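Local coordinates for tryparedoxin (PDB 3S9F), which probably acts as a thioredoxin-fold disulfide reductase that hands reducing equivalents to tryparedoxin peroxidase in the Leishmania detoxification pathway, at residues Gly65-Pro68 and Gln69-Phe73; Glu75-His78 and Asp79-Asn82; Ser108-Phe111 and Ala112-Asn115; Glu118-Thr121 and Lys122-Val126; Thr144-Ala147 and Arg148-Thr152. All coordinates share one frame; numbering follows the deposited sequence. Where two conformers were deposited one is given.

Interaction 1 of 5, residues Gly65-Pro68 and Gln69-Phe73; sequences GFTP and QLVEF
With chi1 at -178° in Phe-66 and -173° in Leu-70, each side chain swings its CG opposite its own backbone N and beside the carbonyl carbon, which brings the two together one turn apart on the same flank of helix 61-77. The CE2 corner of the Phe-66 ring meets the CD2 branch of Leu-70 at 4.1 Å, ring and branch passing at a slant. A second pair with the same spacing touches through methyls, Thr-67 CG2 lying 4.1 Å from Val-71 CG2; that valine branch also presses on Thr-67 O at 3.3 Å. Beneath the side chains run three helical bonds, from Leu-70 N to Phe-66 O (3.0 Å), from Val-71 N to Thr-67 O (2.8 Å) and from Glu-72 N to Pro-68 O (3.1 Å). Pro-68 has no N-H to give to the preceding turn, and the helix is kinked there. A water bridges one helical turn, donating to Gly-65 O at 3.2 Å and to Gln-69 OE1 at 2.7 Å. Thr-67 OG1 is gripped by the hydroxyls of Tyr-54 and Tyr-100. The helix forms the crossover between strands 50-56 and 83-89: Leu-70 rests on Tyr-54 and on Leu-151 of helix 147-153, Phe-66 on Arg-148 and Thr-152 of that helix, and Val-71 on Trp-106.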
loop_
_atom_site.group_PDB
_atom_site.type_symbol
_atom_site.label_atom_id
_atom_site.label_comp_id
_atom_site.label_asym_id
_atom_site.label_seq_id
_atom_site.Cartn_x
_atom_site.Cartn_y
_atom_site.Cartn_z
ATOM N N GLY A 65 7.122 28.856 -0.757
ATOM C CA GLY A 65 6.334 29.914 -0.101
ATOM C C GLY A 65 5.146 29.408 0.712
ATOM O O GLY A 65 4.720 30.056 1.662
ATOM N N PHE A 66 4.610 28.255 0.340
ATOM C CA PHE A 66 3.416 27.708 0.993
ATOM C C PHE A 66 3.720 26.802 2.197
ATOM O O PHE A 66 3.041 26.885 3.216
ATOM C CB PHE A 66 2.528 26.978 -0.028
ATOM C CG PHE A 66 1.241 26.429 0.573
ATOM C CD1 PHE A 66 0.246 27.294 1.005
ATOM C CD2 PHE A 66 1.059 25.059 0.741
ATOM C CE1 PHE A 66 -0.933 26.819 1.572
ATOM C CE2 PHE A 66 -0.114 24.554 1.308
ATOM C CZ PHE A 66 -1.120 25.435 1.723
ATOM N N THR A 67 4.738 25.948 2.077
ATOM C CA THR A 67 5.084 24.990 3.132
ATOM C C THR A 67 5.240 25.634 4.530
ATOM O O THR A 67 4.691 25.129 5.505
ATOM C CB THR A 67 6.320 24.149 2.740
ATOM O OG1 THR A 67 5.966 23.282 1.655
ATOM C CG2 THR A 67 6.815 23.302 3.912
ATOM N N PRO A 68 5.968 26.769 4.633
ATOM C CA PRO A 68 6.045 27.405 5.953
ATOM C C PRO A 68 4.683 27.750 6.573
ATOM O O PRO A 68 4.522 27.570 7.779
ATOM C CB PRO A 68 6.852 28.685 5.685
ATOM C CG PRO A 68 7.694 28.344 4.517
ATOM C CD PRO A 68 6.843 27.447 3.656
ATOM N N GLN A 69 3.732 28.230 5.769
ATOM C CA GLN A 69 2.374 28.509 6.263
ATOM C C GLN A 69 1.647 27.243 6.710
ATOM O O GLN A 69 0.992 27.219 7.757
ATOM C CB GLN A 69 1.512 29.193 5.206
ATOM C CG GLN A 69 0.116 29.544 5.769
ATOM C CD GLN A 69 -0.687 30.490 4.899
ATOM O OE1 GLN A 69 -0.225 30.925 3.834
ATOM N NE2 GLN A 69 -1.901 30.827 5.358
ATOM N N LEU A 70 1.749 26.203 5.891
ATOM C CA LEU A 70 1.156 24.909 6.255
ATOM C C LEU A 70 1.782 24.338 7.539
ATOM O O LEU A 70 1.073 23.806 8.393
ATOM C CB LEU A 70 1.268 23.933 5.079
ATOM C CG LEU A 70 0.550 22.593 5.261
ATOM C CD1 LEU A 70 -0.949 22.769 5.514
ATOM C CD2 LEU A 70 0.840 21.696 4.032
ATOM N N VAL A 71 3.099 24.466 7.692
ATOM C CA VAL A 71 3.777 24.033 8.937
ATOM C C VAL A 71 3.195 24.746 10.165
ATOM O O VAL A 71 2.879 24.116 11.189
ATOM C CB VAL A 71 5.314 24.222 8.870
ATOM C CG1 VAL A 71 5.940 24.028 10.253
ATOM C CG2 VAL A 71 5.917 23.226 7.910
ATOM N N GLU A 72 3.032 26.057 10.042
ATOM C CA GLU A 72 2.486 26.854 11.128
ATOM C C GLU A 72 1.025 26.451 11.416
ATOM O O GLU A 72 0.638 26.305 12.576
ATOM C CB GLU A 72 2.610 28.338 10.788
ATOM C CG GLU A 72 2.391 29.283 11.947
ATOM C CD GLU A 72 2.240 30.743 11.504
ATOM O OE1 GLU A 72 2.370 31.044 10.287
ATOM O OE2 GLU A 72 1.983 31.593 12.378
ATOM N N PHE A 73 0.236 26.250 10.360
ATOM C CA PHE A 73 -1.168 25.863 10.510
ATOM C C PHE A 73 -1.305 24.509 11.203
ATOM O O PHE A 73 -2.137 24.347 12.094
ATOM C CB PHE A 73 -1.900 25.829 9.156
ATOM C CG PHE A 73 -3.383 25.580 9.285
ATOM C CD1 PHE A 73 -3.923 24.316 9.026
ATOM C CD2 PHE A 73 -4.237 26.607 9.691
ATOM C CE1 PHE A 73 -5.303 24.093 9.164
ATOM C CE2 PHE A 73 -5.608 26.396 9.830
ATOM C CZ PHE A 73 -6.144 25.135 9.563
HETATM O O HOH W 1 1.648 30.765 1.871
#

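Interaction 2 of 5, residues Glu75-His78 and Asp79-Asn82; sequences EKHH and DSKN. With MG (magnesium ion), chain F.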
loop_
_atom_site.group_PDB
_atom_site.type_symbol
_atom_site.label_atom_id
_atom_site.label_comp_id
_atom_site.label_asym_id
_atom_site.label_seq_id
_atom_site.Cartn_x
_atom_site.Cartn_y
_atom_site.Cartn_z
ATOM N N GLU A 75 1.067 22.923 13.210
ATOM C CA GLU A 75 1.530 23.006 14.607
ATOM C C GLU A 75 0.447 23.552 15.529
ATOM O O GLU A 75 0.237 23.037 16.625
ATOM C CB GLU A 75 2.814 23.828 14.707
ATOM C CG GLU A 75 4.008 23.078 14.109
ATOM C CD GLU A 75 5.233 23.942 13.915
ATOM O OE1 GLU A 75 5.184 25.155 14.204
ATOM O OE2 GLU A 75 6.258 23.397 13.448
ATOM N N LYS A 76 -0.269 24.558 15.042
ATOM C CA LYS A 76 -1.307 25.246 15.801
ATOM C C LYS A 76 -2.643 24.503 15.913
ATOM O O LYS A 76 -3.316 24.601 16.950
ATOM C CB LYS A 76 -1.563 26.606 15.163
ATOM C CG LYS A 76 -0.521 27.663 15.490
ATOM C CD LYS A 76 -0.979 29.005 14.932
ATOM C CE LYS A 76 0.192 29.888 14.568
ATOM N NZ LYS A 76 -0.216 30.895 13.544
ATOM N N HIS A 77 -3.022 23.766 14.867
ATOM C CA HIS A 77 -4.391 23.254 14.727
ATOM C C HIS A 77 -4.562 21.745 14.523
ATOM O O HIS A 77 -5.688 21.258 14.590
ATOM C CB HIS A 77 -5.112 23.957 13.573
ATOM C CG HIS A 77 -5.245 25.435 13.747
ATOM N ND1 HIS A 77 -6.201 26.006 14.561
ATOM C CD2 HIS A 77 -4.549 26.458 13.204
ATOM C CE1 HIS A 77 -6.080 27.321 14.519
ATOM N NE2 HIS A 77 -5.086 27.621 13.703
ATOM N N HIS A 78 -3.489 20.998 14.258
ATOM C CA HIS A 78 -3.692 19.576 13.907
ATOM C C HIS A 78 -4.359 18.770 15.038
ATOM O O HIS A 78 -5.132 17.859 14.765
ATOM C CB HIS A 78 -2.437 18.899 13.334
ATOM C CG HIS A 78 -1.467 18.402 14.362
ATOM N ND1 HIS A 78 -0.580 19.230 15.012
ATOM C CD2 HIS A 78 -1.200 17.147 14.799
ATOM C CE1 HIS A 78 0.167 18.514 15.833
ATOM N NE2 HIS A 78 -0.182 17.244 15.716
ATOM N N ASP A 79 -4.067 19.121 16.289
ATOM C CA ASP A 79 -4.679 18.430 17.440
ATOM C C ASP A 79 -6.140 18.810 17.620
ATOM O O ASP A 79 -7.020 17.937 17.668
ATOM C CB ASP A 79 -3.915 18.745 18.727
ATOM C CG ASP A 79 -2.544 18.115 18.760
ATOM O OD1 ASP A 79 -2.452 16.883 18.583
ATOM O OD2 ASP A 79 -1.553 18.856 18.973
ATOM N N SER A 80 -6.388 20.115 17.732
ATOM C CA SER A 80 -7.723 20.643 17.999
ATOM C C SER A 80 -8.686 20.396 16.840
ATOM O O SER A 80 -9.860 20.126 17.062
ATOM C CB SER A 80 -7.667 22.132 18.348
ATOM O OG SER A 80 -7.140 22.903 17.280
ATOM N N LYS A 81 -8.183 20.471 15.611
ATOM C CA LYS A 81 -9.010 20.188 14.433
ATOM C C LYS A 81 -8.878 18.740 13.939
ATOM O O LYS A 81 -9.449 18.377 12.903
ATOM C CB LYS A 81 -8.725 21.185 13.306
ATOM C CG LYS A 81 -9.211 22.611 13.601
ATOM C CD LYS A 81 -8.723 23.563 12.542
ATOM C CE LYS A 81 -9.425 24.913 12.574
ATOM N NZ LYS A 81 -9.720 25.435 13.926
ATOM N N ASN A 82 -8.134 17.924 14.688
ATOM C CA ASN A 82 -8.081 16.467 14.474
ATOM C C ASN A 82 -7.685 16.052 13.043
ATOM O O ASN A 82 -8.423 15.334 12.354
ATOM C CB ASN A 82 -9.420 15.818 14.883
ATOM C CG ASN A 82 -9.326 14.313 15.000
ATOM O OD1 ASN A 82 -8.317 13.779 15.461
ATOM N ND2 ASN A 82 -10.368 13.612 14.546
HETATM MG MG MG F . 0.687 15.542 16.435
HETATM O O HOH W 2 -1.866 21.283 17.173
HETATM O O HOH W 3 -4.384 21.937 18.019
HETATM O O HOH W 4 -0.963 14.918 17.207
HETATM O O HOH W 5 0.243 16.541 18.794
HETATM O O HOH W 6 -0.417 14.120 14.748
HETATM O O HOH W 7 1.930 15.185 14.766
HETATM O O HOH W 8 1.619 13.648 17.294
#
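Metal coordination joins His-78 and Asp-79 at the end of a helix: His-78 NE2 binds a magnesium ion at 2.0 Å, and two of the ion's waters donate to Asp-79 OD1, at 2.8 and 2.7 Å, making the carboxylate a second-shell ligand. The ring's other nitrogen, ND1, is hydrogen-bonded to Tyr-74 O, which fixes the ring's rotation. Among the flat groups, the Asp-79 carboxylate lies alongside the His-78 imidazole with the planes 40° apart, Asp-79 CG standing 3.9 Å above one face near the rim. Two waters bridge carbonyls of the last helical residues to N-H groups of the following turn. One donates to Glu-75 O (2.8 Å) and to Asp-79 OD2 (3.0 Å) while accepting from Asp-79 N; another joins Lys-76 O to Ser-80 N. The direct backbone bond runs from Lys-81 N to His-77 O at 2.8 Å. In van der Waals packing, the Lys-81 chain lies beside His-77 and points the same way, its CD 3.8 Å from His-77 CB. This turn leads from helix 61-77 into strand 83-89: both histidines rest on Phe-83, His-77 also meets the Phe-73 ring, and the backbone of Asn-82 bonds to Thr-50 of strand 50-56.

Interaction 3 of 5, residues Ser108-Phe111 and Ala112-Asn115; sequences SIPF and ANRN
Pro-110 to Asn-113 forms a type I beta turn, closed by Asn-113 N donating to Pro-110 O at 2.9 Å (149° at the hydrogen), with the donor 54° above the carbonyl plane. Asn-113 is in turn the centre of an inverse gamma turn, whose bond from Arg-114 N to Ala-112 O is weak at 3.2 Å. The Asn-113 amide lies back across the proline: CG sits beside the backbone N, and ND2 comes within 3.4 Å of Pro-110 CG, with the ring's CB and CD about equally near. Just before the turn, Ile-109 CG2 crosses Asn-113 CB at a slant, 3.7 Å away. Arg-114 bends at chi2 and chi3 and runs beside Phe-111, pointing the same way. Its NE and NH2 both reach Phe-111 CZ at 3.6 Å, the ring and guanidinium planes steeply inclined at 73°, while Arg-114 CG packs close to Phe-111 O at 3.2 Å. Upstream, Ser-108 OG donates to Ile-109 O at 2.7 Å. Ile-109 is buried among Ile-86, Ile-116, Val-117 and Leu-120, and Phe-111 meets the ring of Phe-97. Asn-113 also packs on Asn-113 of the second subunit. It occupies the N-cap position of helix 114-123, but its side chain makes no capping bond. The arrangement is a turn that redirects the chain from strand 107-108 into a helix, a strand-to-helix connection within the thioredoxin-like domain.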
loop_
_atom_site.group_PDB
_atom_site.type_symbol
_atom_site.label_atom_id
_atom_site.label_comp_id
_atom_site.label_asym_id
_atom_site.label_seq_id
_atom_site.Cartn_x
_atom_site.Cartn_y
_atom_site.Cartn_z
ATOM N N SER A 108 5.294 11.206 6.168
ATOM C CA SER A 108 5.590 11.124 4.720
ATOM C C SER A 108 5.441 9.706 4.206
ATOM O O SER A 108 5.720 8.737 4.881
ATOM C CB SER A 108 7.021 11.634 4.403
ATOM O OG SER A 108 7.277 11.653 2.999
ATOM N N ILE A 109 5.008 9.596 2.962
ATOM C CA ILE A 109 5.252 8.374 2.216
ATOM C C ILE A 109 6.780 8.275 2.048
ATOM O O ILE A 109 7.432 9.272 1.706
ATOM C CB ILE A 109 4.547 8.473 0.849
ATOM C CG1 ILE A 109 3.013 8.510 1.057
ATOM C CG2 ILE A 109 4.978 7.317 -0.070
ATOM C CD1 ILE A 109 2.233 9.027 -0.186
ATOM N N PRO A 110 7.364 7.092 2.313
ATOM C CA PRO A 110 8.813 6.991 2.222
ATOM C C PRO A 110 9.302 7.295 0.807
ATOM O O PRO A 110 8.591 7.054 -0.183
ATOM C CB PRO A 110 9.091 5.536 2.579
ATOM C CG PRO A 110 7.941 5.143 3.460
ATOM C CD PRO A 110 6.749 5.873 2.865
ATOM N N PHE A 111 10.503 7.862 0.730
ATOM C CA PHE A 111 11.104 8.202 -0.552
ATOM C C PHE A 111 11.090 7.040 -1.556
ATOM O O PHE A 111 10.850 7.239 -2.752
ATOM C CB PHE A 111 12.560 8.644 -0.369
ATOM C CG PHE A 111 13.254 8.896 -1.669
ATOM C CD1 PHE A 111 12.980 10.046 -2.395
ATOM C CD2 PHE A 111 14.144 7.953 -2.195
ATOM C CE1 PHE A 111 13.611 10.282 -3.614
ATOM C CE2 PHE A 111 14.774 8.168 -3.421
ATOM C CZ PHE A 111 14.512 9.340 -4.129
ATOM N N ALA A 112 11.390 5.844 -1.060
ATOM C CA ALA A 112 11.452 4.634 -1.871
ATOM C C ALA A 112 10.126 4.277 -2.537
ATOM O O ALA A 112 10.106 3.547 -3.551
ATOM C CB ALA A 112 11.933 3.456 -1.000
ATOM N N ASN A 113 9.023 4.771 -1.965
ATOM C CA ASN A 113 7.688 4.477 -2.481
ATOM C C ASN A 113 7.189 5.516 -3.486
ATOM O O ASN A 113 6.056 6.009 -3.408
ATOM C CB ASN A 113 6.712 4.282 -1.343
ATOM C CG ASN A 113 7.028 3.054 -0.528
ATOM O OD1 ASN A 113 6.922 1.910 -1.013
ATOM N ND2 ASN A 113 7.400 3.266 0.715
ATOM N N ARG A 114 8.047 5.810 -4.450
ATOM C CA ARG A 114 7.738 6.743 -5.534
ATOM C C ARG A 114 6.499 6.326 -6.324
ATOM O O ARG A 114 5.690 7.187 -6.706
ATOM C CB ARG A 114 8.929 6.827 -6.487
ATOM C CG ARG A 114 10.193 7.363 -5.837
ATOM C CD ARG A 114 11.406 6.617 -6.374
ATOM N NE ARG A 114 12.577 7.472 -6.558
ATOM C CZ ARG A 114 12.721 8.362 -7.543
ATOM N NH1 ARG A 114 11.756 8.557 -8.444
ATOM N NH2 ARG A 114 13.835 9.072 -7.619
ATOM N N ASN A 115 6.383 5.019 -6.573
ATOM C CA ASN A 115 5.277 4.408 -7.296
ATOM C C ASN A 115 3.966 4.888 -6.692
ATOM O O ASN A 115 3.030 5.247 -7.410
ATOM C CB ASN A 115 5.316 2.866 -7.144
ATOM C CG ASN A 115 6.049 2.146 -8.260
ATOM O OD1 ASN A 115 6.349 0.952 -8.122
ATOM N ND2 ASN A 115 6.331 2.838 -9.372
#

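Interaction 4 of 5, residues Glu118-Thr121 and Lys122-Val126; sequences EALT and KKYSV
Leu-120 and Tyr-124 lie side by side and point the same way where helix 114-123 ends in a Schellman motif. Both side chains hold CG beside the backbone N (chi1 -66° in the tyrosine), a shared lean that brings Leu-120 CD2 to 4.2 Å from Tyr-124 CE1. Nearer the backbone, Tyr-124 CD1 lies 3.4 Å from Leu-120 O, to which Tyr-124 N is hydrogen-bonded. Lys-123 CD sits over one face of the tyrosine ring, 3.6 Å above the plane and near the rim. Round the turn, Thr-121 directs its CG2 methyl at Val-126, 4.1 Å from CB of the valine and 3.5 Å from its O. The threonine hydroxyl is hydrogen-bonded to Val-117 O and Trp-90 NE1. Leu-120, Thr-121 and Val-126 all pack on Phe-55 of strand 50-56, and Leu-28 and His-27 of the second subunit lie against Leu-120 and Tyr-124 respectively. Ser-125, with phi at +49°, is the C-prime residue that ends the helix. Its N bonds to Lys-122 O at 3.1 Å, and the outer bond of the motif runs nearly straight, at 167°, from Val-126 N to Thr-121 O, 2.9 Å away in the carbonyl plane.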
loop_
_atom_site.group_PDB
_atom_site.type_symbol
_atom_site.label_atom_id
_atom_site.label_comp_id
_atom_site.label_asym_id
_atom_site.label_seq_id
_atom_site.Cartn_x
_atom_site.Cartn_y
_atom_site.Cartn_z
ATOM N N GLU A 118 3.247 8.562 -7.448
ATOM C CA GLU A 118 2.843 8.661 -8.855
ATOM C C GLU A 118 1.376 8.285 -9.025
ATOM O O GLU A 118 0.630 8.973 -9.721
ATOM C CB GLU A 118 3.707 7.758 -9.724
ATOM C CG GLU A 118 5.160 8.181 -9.848
ATOM C CD GLU A 118 5.877 7.530 -11.030
ATOM O OE1 GLU A 118 5.376 6.528 -11.604
ATOM O OE2 GLU A 118 6.956 8.039 -11.391
ATOM N N ALA A 119 0.970 7.193 -8.391
ATOM C CA ALA A 119 -0.431 6.745 -8.429
ATOM C C ALA A 119 -1.420 7.706 -7.791
ATOM O O ALA A 119 -2.494 7.952 -8.340
ATOM C CB ALA A 119 -0.557 5.362 -7.783
ATOM N N LEU A 120 -1.075 8.222 -6.610
ATOM C CA LEU A 120 -1.921 9.194 -5.925
ATOM C C LEU A 120 -2.024 10.488 -6.709
ATOM O O LEU A 120 -3.071 11.104 -6.745
ATOM C CB LEU A 120 -1.373 9.490 -4.521
ATOM C CG LEU A 120 -1.503 8.351 -3.499
ATOM C CD1 LEU A 120 -0.900 8.848 -2.199
ATOM C CD2 LEU A 120 -2.952 7.974 -3.294
ATOM N N THR A 121 -0.922 10.885 -7.344
ATOM C CA THR A 121 -0.889 12.054 -8.207
ATOM C C THR A 121 -1.903 11.864 -9.338
ATOM O O THR A 121 -2.685 12.780 -9.649
ATOM C CB THR A 121 0.565 12.267 -8.765
ATOM O OG1 THR A 121 1.428 12.672 -7.680
ATOM C CG2 THR A 121 0.600 13.328 -9.840
ATOM N N LYS A 122 -1.892 10.674 -9.949
ATOM C CA LYS A 122 -2.828 10.384 -11.035
ATOM C C LYS A 122 -4.261 10.378 -10.499
ATOM O O LYS A 122 -5.158 11.001 -11.085
ATOM C CB LYS A 122 -2.483 9.063 -11.725
ATOM C CG LYS A 122 -3.469 8.702 -12.850
ATOM C CD LYS A 122 -2.855 7.747 -13.857
ATOM C CE LYS A 122 -3.639 7.769 -15.156
ATOM N NZ LYS A 122 -2.727 7.442 -16.264
ATOM N N LYS A 123 -4.464 9.704 -9.376
ATOM C CA LYS A 123 -5.796 9.533 -8.791
ATOM C C LYS A 123 -6.517 10.854 -8.568
ATOM O O LYS A 123 -7.696 10.990 -8.949
ATOM C CB LYS A 123 -5.730 8.775 -7.463
ATOM C CG LYS A 123 -7.110 8.622 -6.809
ATOM C CD LYS A 123 -7.053 8.007 -5.406
ATOM C CE LYS A 123 -8.474 7.921 -4.806
ATOM N NZ LYS A 123 -9.341 7.009 -5.612
ATOM N N TYR A 124 -5.808 11.807 -7.957
ATOM C CA TYR A 124 -6.373 13.092 -7.573
ATOM C C TYR A 124 -6.118 14.185 -8.589
ATOM O O TYR A 124 -6.289 15.364 -8.283
ATOM C CB TYR A 124 -5.857 13.507 -6.176
ATOM C CG TYR A 124 -6.355 12.572 -5.083
ATOM C CD1 TYR A 124 -5.470 11.743 -4.379
ATOM C CD2 TYR A 124 -7.708 12.524 -4.746
ATOM C CE1 TYR A 124 -5.923 10.882 -3.373
ATOM C CE2 TYR A 124 -8.171 11.684 -3.739
ATOM C CZ TYR A 124 -7.276 10.868 -3.055
ATOM O OH TYR A 124 -7.769 10.026 -2.076
ATOM N N SER A 125 -5.694 13.782 -9.788
ATOM C CA SER A 125 -5.458 14.720 -10.905
ATOM C C SER A 125 -4.603 15.898 -10.442
ATOM O O SER A 125 -4.949 17.065 -10.681
ATOM C CB SER A 125 -6.786 15.234 -11.461
ATOM O OG SER A 125 -7.594 14.185 -11.952
ATOM N N VAL A 126 -3.499 15.598 -9.761
ATOM C CA VAL A 126 -2.601 16.635 -9.267
ATOM C C VAL A 126 -1.705 17.065 -10.423
ATOM O O VAL A 126 -0.716 16.394 -10.756
ATOM C CB VAL A 126 -1.756 16.160 -8.070
ATOM C CG1 VAL A 126 -0.908 17.333 -7.541
ATOM C CG2 VAL A 126 -2.676 15.632 -6.973
HETATM O O HOH W 9 -2.091 14.039 -12.697
#

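Interaction 5 of 5, residues Thr144-Ala147 and Arg148-Thr152; sequences TTRA and RHALT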
loop_
_atom_site.group_PDB
_atom_site.type_symbol
_atom_site.label_atom_id
_atom_site.label_comp_id
_atom_site.label_asym_id
_atom_site.label_seq_id
_atom_site.Cartn_x
_atom_site.Cartn_y
_atom_site.Cartn_z
ATOM N N THR A 144 -11.760 17.629 0.478
ATOM C CA THR A 144 -11.352 18.876 -0.172
ATOM C C THR A 144 -10.193 18.681 -1.154
ATOM O O THR A 144 -9.247 17.940 -0.879
ATOM C CB THR A 144 -11.011 19.962 0.893
ATOM O OG1 THR A 144 -10.639 21.184 0.252
ATOM C CG2 THR A 144 -9.883 19.497 1.857
ATOM N N THR A 145 -10.272 19.335 -2.305
ATOM C CA THR A 145 -9.150 19.345 -3.252
ATOM C C THR A 145 -8.565 20.756 -3.411
ATOM O O THR A 145 -7.638 20.957 -4.194
ATOM C CB THR A 145 -9.565 18.796 -4.620
ATOM O OG1 THR A 145 -10.580 19.643 -5.176
ATOM C CG2 THR A 145 -10.118 17.366 -4.472
ATOM N N ARG A 146 -9.099 21.719 -2.659
ATOM C CA ARG A 146 -8.743 23.137 -2.815
ATOM C C ARG A 146 -8.098 23.727 -1.559
ATOM O O ARG A 146 -8.069 24.954 -1.376
ATOM C CB ARG A 146 -10.020 23.933 -3.139
ATOM C CG ARG A 146 -11.130 23.716 -2.063
ATOM C CD ARG A 146 -12.430 24.484 -2.331
ATOM N NE ARG A 146 -12.512 25.716 -1.544
ATOM C CZ ARG A 146 -13.390 25.952 -0.568
ATOM N NH1 ARG A 146 -14.312 25.053 -0.239
ATOM N NH2 ARG A 146 -13.357 27.114 0.076
ATOM N N ALA A 147 -7.576 22.864 -0.692
ATOM C CA ALA A 147 -7.132 23.304 0.618
ATOM C C ALA A 147 -5.882 24.198 0.551
ATOM O O ALA A 147 -5.698 25.033 1.423
ATOM C CB ALA A 147 -6.899 22.112 1.524
ATOM N N ARG A 148 -5.056 24.034 -0.488
ATOM C CA ARG A 148 -3.870 24.931 -0.667
ATOM C C ARG A 148 -4.350 26.383 -0.796
ATOM O O ARG A 148 -3.903 27.248 -0.029
ATOM C CB ARG A 148 -3.005 24.516 -1.872
ATOM C CG ARG A 148 -1.757 25.391 -2.099
ATOM C CD ARG A 148 -2.140 26.731 -2.728
ATOM N NE ARG A 148 -0.982 27.579 -2.972
ATOM C CZ ARG A 148 -0.350 27.639 -4.140
ATOM N NH1 ARG A 148 -0.773 26.902 -5.157
ATOM N NH2 ARG A 148 0.705 28.431 -4.292
ATOM N N HIS A 149 -5.263 26.639 -1.726
ATOM C CA HIS A 149 -5.779 27.984 -1.878
ATOM C C HIS A 149 -6.662 28.412 -0.701
ATOM O O HIS A 149 -6.520 29.547 -0.209
ATOM C CB HIS A 149 -6.411 28.166 -3.263
ATOM C CG HIS A 149 -5.391 28.214 -4.365
ATOM N ND1 HIS A 149 -4.396 29.168 -4.411
ATOM C CD2 HIS A 149 -5.191 27.412 -5.438
ATOM C CE1 HIS A 149 -3.632 28.957 -5.470
ATOM N NE2 HIS A 149 -4.094 27.898 -6.111
ATOM N N ALA A 150 -7.507 27.511 -0.202
ATOM C CA ALA A 150 -8.376 27.819 0.937
ATOM C C ALA A 150 -7.590 28.266 2.180
ATOM O O ALA A 150 -7.942 29.262 2.827
ATOM C CB ALA A 150 -9.271 26.623 1.260
ATOM N N LEU A 151 -6.517 27.547 2.502
ATOM C CA LEU A 151 -5.732 27.890 3.680
ATOM C C LEU A 151 -5.108 29.278 3.589
ATOM O O LEU A 151 -5.118 30.023 4.579
ATOM C CB LEU A 151 -4.693 26.820 4.036
ATOM C CG LEU A 151 -3.719 27.244 5.153
ATOM C CD1 LEU A 151 -4.483 27.421 6.457
ATOM C CD2 LEU A 151 -2.576 26.249 5.335
ATOM N N THR A 152 -4.593 29.648 2.416
ATOM C CA THR A 152 -4.009 30.985 2.262
ATOM C C THR A 152 -5.026 32.102 2.508
ATOM O O THR A 152 -4.672 33.169 3.000
ATOM C CB THR A 152 -3.334 31.188 0.890
ATOM O OG1 THR A 152 -4.330 31.365 -0.123
ATOM C CG2 THR A 152 -2.465 29.988 0.548
#
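Arg-146 and Ala-150 meet across the first turn of helix 147-153, the last helix of this thioredoxin-fold chain, with Arg-146 at its N-cap position. The closest layer is backbone and beta carbons. Arg-146 O accepts from Ala-150 N at 2.9 Å, almost straight at 166°, and has Ala-150 CB against it at 3.3 Å. Ala-147 O repeats the pattern one residue on, taking the N-H of Leu-151 at 2.9 Å, with Leu-151 CB 3.3 Å away. The arginine side chain adds a looser touch: CG stands between the backbone N and the carbonyl carbon (chi1 55°), and the chain runs alongside the turn until NH2 comes 4.3 Å from Ala-150 CB. In the next layer, Trp-162 packs on both Ala-147 and Ala-150. Ala-147 also fits against Phe-52 and against Leu-132, a residue of a magnesium site seen for this protein, while Leu-151 turns its end to Leu-70 and Phe-73 of helix 61-77. Asp-164 touches Arg-146 and bonds to Thr-145 OG1. Thr-144, at the end of edge strand 142-144, lies just before the cap: its OG1 is hydrogen-bonded to Trp-162 O and also accepts a weak bond from Arg-146 N, 3.3 Å away.

How the interactions relate
All five contacts are local and follow in series along the chain; none nests in or crosses another. Interactions 1 and 2 share helix 61-77, the first within it and the second closing the turn that leads to strand 83-89; they touch where Phe-73 CZ meets Lys-81 CD at 4.2 Å. Interactions 3 and 4 mark the entry and exit of helix 114-123, joined by Ile-109 CD1 on Leu-120 CD1 (3.7 Å), and both reach the second subunit. Interaction 5, starting the final helix, returns to interaction 1 as Phe-73 packs on Leu-151 and Gln-69 NE2 approaches Leu-151 O. Interactions 2 and 3 lie on opposite sides of the chain's centre.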